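Local coordinates for protein pyruvate kinase 1 (Trypanosoma brucei brucei, PDB 4KCT) that catalyses the transfer of phosphate from phosphoenolpyruvate to ADP, giving pyruvate and ATP, and has an intrinsic decarboxylase activity that probably acts on oxaloacetate, at residues 76-81 with 427-432; 97-102 with 169-174; 106-111 with 123-128. All coordinates share one frame; numbering follows the deposited sequence.

How the contacts relate
From the N terminus, the chain first passes through 76-81, which enters the third strand of the eight-stranded TIM barrel. It then leaves the barrel for the small B domain, where it runs through 97-102, 106-111, 123-128 and 169-174. Contact 3 closes the shortest loop, nested inside the loop of contact 2; both lie inside the long loop that contact 1 closes when 427-432 of the alpha/beta domain returns to the barrel. Contacts 2 and 3 touch through Phe-102, which packs on Val-108 and Phe-125, and through Leu-172. Contact 1, its centre about 46 Å from that of contact 2 and 49 Å from that of contact 3, instead joins barrel to C-terminal domain.

Contact 1: 76-81 with 427-432; sequences GLHIGI and QTCRQL
His-78 and Cys-429 meet with the imidazole lying flat against the cysteine side chain. CB of Cys-429 sits 3.7 Å from the centroid of the His-78 ring in a CH-pi contact, and SG of Cys-429 lies over the face as well, 3.9 Å from that centroid and 12° off the ring normal. The small, polarisable cysteine suits this place because it allows the ring to lie close to the helix. The CG of His-78 is anti to its own carbonyl carbon (chi1 -62°), which turns the ring onto Cys-429 with its ND1 edge directed to a water. That water, 3.0 Å from ND1 of His-78, also accepts a bond from NH1 of Arg-430 at 3.0 Å, linking loop and helix without a direct hydrogen bond.

Ile-79 turns its side chain from the helix and meets it with its carbonyl instead: its O lies 3.3 Å from CD of Arg-430, whose aliphatic part runs past it. The bend at chi3 (-66°) then redirects the guanidinium, and NE forms a salt bridge with Asp-207, which probably helps to hold the arginine's charge in this partly buried place.

At Gly-80 the backbones come closest. Having only hydrogens on its CA, this residue lets the O of Arg-430 approach to 3.6 Å from the CA of Gly-80. Asn-433 ND2 bonds both that carbonyl and the one of His-78, bridging the two segments.

Ile-79 packs on helices 35-44 and 58-75, while Gly-80 begins barrel strand 80-84 and bonds strand 46-52. Helix 426-431, on the other side of the junction, rests on strands 419-423 and 438-442, so the contact joins the start of a barrel strand to a helix that packs on the sheet of the alpha/beta domain.

Contact 2: 97-102 with 169-174; sequences DGEVSF and HHRLTD
Phe-102 and Leu-172 form the close-packed side of this antiparallel pair. CE2 of the phenylalanine ring lies 3.7 Å from CD1 of Leu-172, the two side chains meeting at a slant, while CG1 of Val-100, from the same strand as the ring, sits over the margin of one face. Bulky apolar residues suit this surface, where Phe-102 and Leu-172 are buried and rest on Met-149. His-170 is on this surface too, and its NE2 bonds Asp-145, giving the polar end of the side chain a carboxylate partner.

Four backbone hydrogen bonds hold the strands together. Val-100 and Leu-172 exchange two, with N of Leu-172 2.8 Å from O of Val-100. Phe-102 and His-170 exchange two more, and the one from N of Phe-102 to O of His-170 is almost straight (178° at the hydrogen).

The other surface is mostly solvent-facing and carries Glu-99, Ser-101 and Arg-171, long or polar residues that tolerate water. CG of Arg-171 is anti to its N (chi1 -175°), and a bend at chi3 swings the guanidinium across to Glu-99. NH1 of Arg-171 makes a salt bridge to OE1 of Glu-99, but the modelled 2.4 Å is improbably short, which makes its exact geometry doubtful. OG of Ser-101 lies alongside the arginine chain, 3.5 Å from CG of Arg-171. At the Gly-98 end the pairing loosens: a water 2.6 Å from O of Gly-98 donates to it and accepts from N of Asp-174, whose OD1 bonds Phe-95 N.

The arrangement is a two-stranded antiparallel sheet with one largely apolar surface and one polar, mostly solvent-facing one, part of the small beta-rich B domain that pyruvate kinases insert into their TIM barrel.

Contact 3: 106-111 with 123-128; sequences DIVCVT and EKFYID
Val-110 and Phe-125 project in the same direction, flank to flank, from neighbouring strands of a parallel beta pair in the B domain. CG1 of Val-110 sits over one face of the Phe-125 ring, 4.0 Å from its centroid in a CH-pi contact. CG2 of Val-108 meets the ring at a slant, 3.7 Å from CD2 of Phe-125, so two branched residues fit round one aromatic. The ring reaches them because CG of Phe-125 lies between its own N and carbonyl carbon (chi1 70°). CD1 of Ile-127 extends this apolar surface beside CB of Val-110, and Phe-102 and Phe-95 also reach the ring.

On the opposite surface the chain of Lys-124 crosses Thr-111 at a slant, with CE of the lysine 3.9 Å from CB of Thr-111; its charged end makes a cation-pi contact with Tyr-116. Lysine suits this side, offering a long apolar stem below its charge. OG1 of Thr-111 turns instead to Asp-113 N and Arg-160 O.

Strand 107-111 lies between 124-126 and 161-166. Cys-109 and Thr-111 each donate one backbone bond to segment 123-128 and accept one from it, ending with N of Ile-127, 2.9 Å from O of Thr-111.

Contact 1: 76-81 with 427-432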
# COMPACT_ATOMS: atom_id res chain seq x y z
N GLY A 76 -0.23 32.93 -34.30
CA GLY A 76 -1.55 32.47 -33.84
C GLY A 76 -1.47 31.79 -32.47
O GLY A 76 -2.24 30.87 -32.18
N LEU A 77 -0.55 32.26 -31.63
CA LEU A 77 -0.37 31.66 -30.30
C LEU A 77 -0.90 32.58 -29.20
O LEU A 77 -0.90 33.80 -29.34
CB LEU A 77 1.10 31.39 -30.05
CG LEU A 77 1.76 30.45 -31.06
CD1 LEU A 77 3.25 30.30 -30.75
CD2 LEU A 77 1.07 29.09 -31.04
N HIS A 78 -1.21 31.98 -28.05
CA HIS A 78 -1.54 32.73 -26.85
C HIS A 78 -0.37 32.61 -25.93
O HIS A 78 -0.06 31.50 -25.48
CB HIS A 78 -2.75 32.07 -26.19
CG HIS A 78 -3.98 32.09 -27.04
ND1 HIS A 78 -4.61 33.23 -27.39
CD2 HIS A 78 -4.71 31.05 -27.63
CE1 HIS A 78 -5.65 32.95 -28.18
NE2 HIS A 78 -5.75 31.62 -28.29
N ILE A 79 0.34 33.71 -25.71
CA ILE A 79 1.55 33.67 -24.88
C ILE A 79 1.35 34.54 -23.63
O ILE A 79 0.92 35.68 -23.74
CB ILE A 79 2.77 34.17 -25.67
CG1 ILE A 79 3.00 33.28 -26.91
CG2 ILE A 79 4.01 34.33 -24.78
CD1 ILE A 79 3.35 31.83 -26.59
N GLY A 80 1.59 33.97 -22.44
CA GLY A 80 1.46 34.71 -21.20
C GLY A 80 2.55 35.77 -21.10
O GLY A 80 3.68 35.54 -21.53
N ILE A 81 2.23 36.90 -20.48
CA ILE A 81 3.23 37.91 -20.18
C ILE A 81 3.30 38.14 -18.66
O ILE A 81 2.27 38.39 -18.01
CB ILE A 81 2.94 39.24 -20.91
CG1 ILE A 81 3.09 39.07 -22.43
CG2 ILE A 81 3.90 40.34 -20.42
CD1 ILE A 81 2.60 40.28 -23.25
N GLN A 427 -7.50 36.26 -22.02
CA GLN A 427 -6.58 36.28 -20.90
C GLN A 427 -6.49 34.91 -20.22
O GLN A 427 -5.45 34.55 -19.68
CB GLN A 427 -6.96 37.33 -19.88
CG GLN A 427 -5.99 37.37 -18.71
CD GLN A 427 -5.91 38.73 -18.05
OE1 GLN A 427 -6.79 39.11 -17.31
NE2 GLN A 427 -4.81 39.45 -18.29
N THR A 428 -7.59 34.15 -20.24
CA THR A 428 -7.54 32.80 -19.69
C THR A 428 -6.63 31.87 -20.48
O THR A 428 -5.84 31.13 -19.89
CB THR A 428 -8.94 32.20 -19.49
OG1 THR A 428 -9.60 32.95 -18.45
CG2 THR A 428 -8.85 30.72 -19.05
N CYS A 429 -6.66 31.99 -21.82
CA CYS A 429 -5.68 31.28 -22.67
C CYS A 429 -4.26 31.59 -22.25
O CYS A 429 -3.43 30.69 -22.14
CB CYS A 429 -5.85 31.66 -24.15
SG CYS A 429 -7.46 31.26 -24.86
N ARG A 430 -3.99 32.86 -21.98
CA ARG A 430 -2.63 33.27 -21.67
C ARG A 430 -2.23 32.79 -20.28
O ARG A 430 -1.07 32.38 -20.04
CB ARG A 430 -2.48 34.79 -21.78
CG ARG A 430 -2.59 35.30 -23.21
CD ARG A 430 -2.21 36.78 -23.32
NE ARG A 430 -3.16 37.65 -22.60
CZ ARG A 430 -4.25 38.18 -23.15
NH1 ARG A 430 -4.59 37.87 -24.40
NH2 ARG A 430 -4.97 39.06 -22.47
N GLN A 431 -3.18 32.85 -19.36
CA GLN A 431 -2.87 32.50 -17.97
C GLN A 431 -2.68 30.99 -17.78
O GLN A 431 -1.95 30.56 -16.91
CB GLN A 431 -3.96 33.04 -17.03
CG GLN A 431 -3.78 34.54 -16.78
CD GLN A 431 -4.90 35.14 -15.99
OE1 GLN A 431 -5.94 34.51 -15.80
NE2 GLN A 431 -4.70 36.35 -15.47
N LEU A 432 -3.34 30.20 -18.62
CA LEU A 432 -3.29 28.75 -18.48
C LEU A 432 -1.95 28.20 -18.96
O LEU A 432 -1.64 27.03 -18.75
CB LEU A 432 -4.48 28.10 -19.20
CG LEU A 432 -5.80 28.15 -18.38
CD1 LEU A 432 -6.95 27.64 -19.25
CD2 LEU A 432 -5.67 27.27 -17.12
O HOH W 1 -3.70 36.02 -26.57

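Contact 2: 97-102 with 169-174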
# COMPACT_ATOMS: atom_id res chain seq x y z
N ASP A 97 36.25 56.63 -1.83
CA ASP A 97 36.92 56.24 -3.07
C ASP A 97 36.12 55.22 -3.84
O ASP A 97 36.59 54.71 -4.85
CB ASP A 97 38.32 55.68 -2.81
CG ASP A 97 39.17 56.61 -1.98
OD1 ASP A 97 39.22 57.82 -2.31
OD2 ASP A 97 39.73 56.16 -0.97
N GLY A 98 34.93 54.89 -3.35
CA GLY A 98 34.02 54.03 -4.10
C GLY A 98 34.33 52.54 -3.99
O GLY A 98 33.68 51.72 -4.64
N GLU A 99 35.30 52.17 -3.16
CA GLU A 99 35.64 50.75 -2.98
C GLU A 99 36.45 50.55 -1.72
O GLU A 99 37.25 51.39 -1.36
CB GLU A 99 36.44 50.22 -4.18
CG GLU A 99 37.73 50.98 -4.47
CD GLU A 99 38.48 50.44 -5.69
OE1 GLU A 99 38.50 49.20 -5.87
OE2 GLU A 99 39.02 51.26 -6.48
N VAL A 100 36.28 49.38 -1.10
CA VAL A 100 37.09 48.98 0.05
C VAL A 100 37.35 47.48 -0.03
O VAL A 100 36.46 46.71 -0.41
CB VAL A 100 36.36 49.28 1.39
CG1 VAL A 100 36.99 48.49 2.52
CG2 VAL A 100 36.40 50.77 1.69
N SER A 101 38.55 47.06 0.35
CA SER A 101 38.89 45.63 0.35
C SER A 101 39.06 45.07 1.76
O SER A 101 39.69 45.70 2.61
CB SER A 101 40.17 45.39 -0.47
OG SER A 101 39.93 45.62 -1.84
N PHE A 102 38.44 43.92 2.01
CA PHE A 102 38.50 43.27 3.32
C PHE A 102 39.26 41.96 3.22
O PHE A 102 39.21 41.28 2.19
CB PHE A 102 37.10 43.00 3.86
CG PHE A 102 36.27 44.25 4.08
CD1 PHE A 102 36.25 44.87 5.32
CD2 PHE A 102 35.47 44.75 3.06
CE1 PHE A 102 35.47 46.00 5.53
CE2 PHE A 102 34.68 45.87 3.27
CZ PHE A 102 34.68 46.49 4.51
N HIS A 169 38.12 37.08 1.83
CA HIS A 169 38.61 38.19 1.01
C HIS A 169 37.50 38.68 0.12
O HIS A 169 36.84 37.89 -0.51
CB HIS A 169 39.81 37.76 0.15
CG HIS A 169 41.11 37.63 0.91
ND1 HIS A 169 41.58 36.45 1.36
CD2 HIS A 169 42.06 38.59 1.27
CE1 HIS A 169 42.77 36.63 1.96
NE2 HIS A 169 43.07 37.95 1.91
N HIS A 170 37.29 40.00 0.08
CA HIS A 170 36.34 40.59 -0.85
C HIS A 170 36.56 42.08 -0.99
O HIS A 170 37.01 42.74 -0.06
CB HIS A 170 34.91 40.31 -0.41
CG HIS A 170 33.90 40.46 -1.53
ND1 HIS A 170 34.05 39.87 -2.73
CD2 HIS A 170 32.76 41.25 -1.63
CE1 HIS A 170 33.05 40.24 -3.54
NE2 HIS A 170 32.23 41.04 -2.85
N ARG A 171 36.20 42.60 -2.16
CA ARG A 171 36.24 44.04 -2.43
C ARG A 171 34.81 44.54 -2.58
O ARG A 171 34.07 44.05 -3.43
CB ARG A 171 37.00 44.33 -3.74
CG ARG A 171 37.20 45.81 -4.02
CD ARG A 171 38.02 46.06 -5.29
NE ARG A 171 37.24 45.77 -6.49
CZ ARG A 171 36.64 46.70 -7.24
NH1 ARG A 171 36.82 47.99 -6.99
NH2 ARG A 171 35.92 46.33 -8.28
N LEU A 172 34.39 45.44 -1.71
CA LEU A 172 33.06 46.01 -1.82
C LEU A 172 33.11 47.29 -2.64
O LEU A 172 33.98 48.12 -2.43
CB LEU A 172 32.47 46.30 -0.43
CG LEU A 172 32.03 45.09 0.38
CD1 LEU A 172 31.34 45.56 1.66
CD2 LEU A 172 31.11 44.21 -0.45
N THR A 173 32.14 47.47 -3.54
CA THR A 173 31.86 48.78 -4.13
C THR A 173 30.55 49.36 -3.54
O THR A 173 29.94 48.76 -2.64
CB THR A 173 31.77 48.69 -5.66
OG1 THR A 173 30.79 47.70 -6.01
CG2 THR A 173 33.13 48.27 -6.28
N ASP A 174 30.11 50.51 -4.06
CA ASP A 174 28.98 51.23 -3.48
C ASP A 174 27.68 50.39 -3.51
O ASP A 174 27.35 49.78 -4.52
CB ASP A 174 28.76 52.56 -4.22
CG ASP A 174 29.79 53.64 -3.83
OD1 ASP A 174 30.62 53.40 -2.92
OD2 ASP A 174 29.72 54.75 -4.42
O HOH W 2 31.58 52.16 -6.19

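Contact 3: 106-111 with 123-128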
# COMPACT_ATOMS: atom_id res chain seq x y z
N ASP A 106 39.53 40.62 9.52
CA ASP A 106 39.22 42.04 9.66
C ASP A 106 37.99 42.21 10.55
O ASP A 106 37.02 41.44 10.44
CB ASP A 106 38.96 42.70 8.30
CG ASP A 106 40.24 43.01 7.54
OD1 ASP A 106 41.33 42.78 8.10
OD2 ASP A 106 40.15 43.44 6.36
N ILE A 107 38.04 43.19 11.43
CA ILE A 107 36.93 43.50 12.32
C ILE A 107 36.31 44.81 11.84
O ILE A 107 37.02 45.80 11.64
CB ILE A 107 37.40 43.64 13.77
CG1 ILE A 107 37.98 42.31 14.29
CG2 ILE A 107 36.28 44.16 14.67
CD1 ILE A 107 36.97 41.18 14.35
N VAL A 108 35.02 44.77 11.50
CA VAL A 108 34.36 45.92 10.88
C VAL A 108 33.04 46.19 11.62
O VAL A 108 32.36 45.26 12.03
CB VAL A 108 34.10 45.67 9.37
CG1 VAL A 108 33.22 44.45 9.16
CG2 VAL A 108 33.49 46.90 8.70
N CYS A 109 32.78 47.46 11.92
CA CYS A 109 31.52 47.83 12.49
C CYS A 109 30.51 48.12 11.39
O CYS A 109 30.84 48.76 10.39
CB CYS A 109 31.68 49.03 13.44
SG CYS A 109 32.32 48.56 15.07
N VAL A 110 29.33 47.51 11.49
CA VAL A 110 28.26 47.83 10.58
C VAL A 110 27.19 48.61 11.34
O VAL A 110 26.91 48.31 12.50
CB VAL A 110 27.66 46.57 9.91
CG1 VAL A 110 28.73 45.87 9.09
CG2 VAL A 110 27.09 45.61 10.96
N THR A 111 26.75 49.70 10.75
CA THR A 111 25.87 50.64 11.46
C THR A 111 24.61 50.95 10.67
O THR A 111 24.61 50.90 9.42
CB THR A 111 26.61 51.95 11.81
OG1 THR A 111 25.75 52.79 12.60
CG2 THR A 111 27.05 52.71 10.53
N GLU A 123 36.74 50.24 8.42
CA GLU A 123 36.45 50.25 9.87
C GLU A 123 34.95 50.19 10.14
O GLU A 123 34.53 49.75 11.22
CB GLU A 123 37.01 51.53 10.52
CG GLU A 123 38.45 51.42 11.02
CD GLU A 123 39.45 51.35 9.87
OE1 GLU A 123 40.28 50.41 9.87
OE2 GLU A 123 39.41 52.22 8.97
N LYS A 124 34.18 50.84 9.29
CA LYS A 124 32.77 51.06 9.57
C LYS A 124 32.01 51.42 8.32
O LYS A 124 32.46 52.23 7.51
CB LYS A 124 32.61 52.16 10.61
CG LYS A 124 31.18 52.48 10.95
CD LYS A 124 31.17 53.52 12.06
CE LYS A 124 30.05 53.30 13.03
NZ LYS A 124 30.31 54.06 14.28
N PHE A 125 30.88 50.75 8.10
CA PHE A 125 30.03 51.11 6.97
C PHE A 125 28.56 50.90 7.27
O PHE A 125 28.19 50.27 8.28
CB PHE A 125 30.47 50.39 5.68
CG PHE A 125 30.21 48.90 5.68
CD1 PHE A 125 28.95 48.40 5.36
CD2 PHE A 125 31.24 48.00 5.95
CE1 PHE A 125 28.73 47.02 5.30
CE2 PHE A 125 31.04 46.63 5.87
CZ PHE A 125 29.77 46.13 5.58
N TYR A 126 27.72 51.46 6.42
CA TYR A 126 26.32 51.63 6.71
C TYR A 126 25.52 50.50 6.02
O TYR A 126 25.85 50.08 4.90
CB TYR A 126 25.88 52.99 6.15
CG TYR A 126 24.39 53.21 6.13
CD1 TYR A 126 23.70 53.55 7.29
CD2 TYR A 126 23.69 53.25 4.91
CE1 TYR A 126 22.35 53.81 7.27
CE2 TYR A 126 22.34 53.59 4.87
CZ TYR A 126 21.67 53.84 6.06
OH TYR A 126 20.35 54.16 6.04
N ILE A 127 24.45 50.04 6.69
CA ILE A 127 23.46 49.15 6.05
C ILE A 127 22.08 49.77 6.27
O ILE A 127 21.79 50.28 7.36
CB ILE A 127 23.54 47.73 6.67
CG1 ILE A 127 24.81 47.03 6.19
CG2 ILE A 127 22.32 46.90 6.30
CD1 ILE A 127 25.07 45.69 6.89
N ASP A 128 21.28 49.87 5.20
CA ASP A 128 20.09 50.73 5.20
C ASP A 128 18.83 50.02 5.73
O ASP A 128 17.73 50.34 5.31
CB ASP A 128 19.82 51.31 3.80
CG ASP A 128 19.41 50.23 2.76
OD1 ASP A 128 19.14 49.07 3.14
OD2 ASP A 128 19.35 50.54 1.57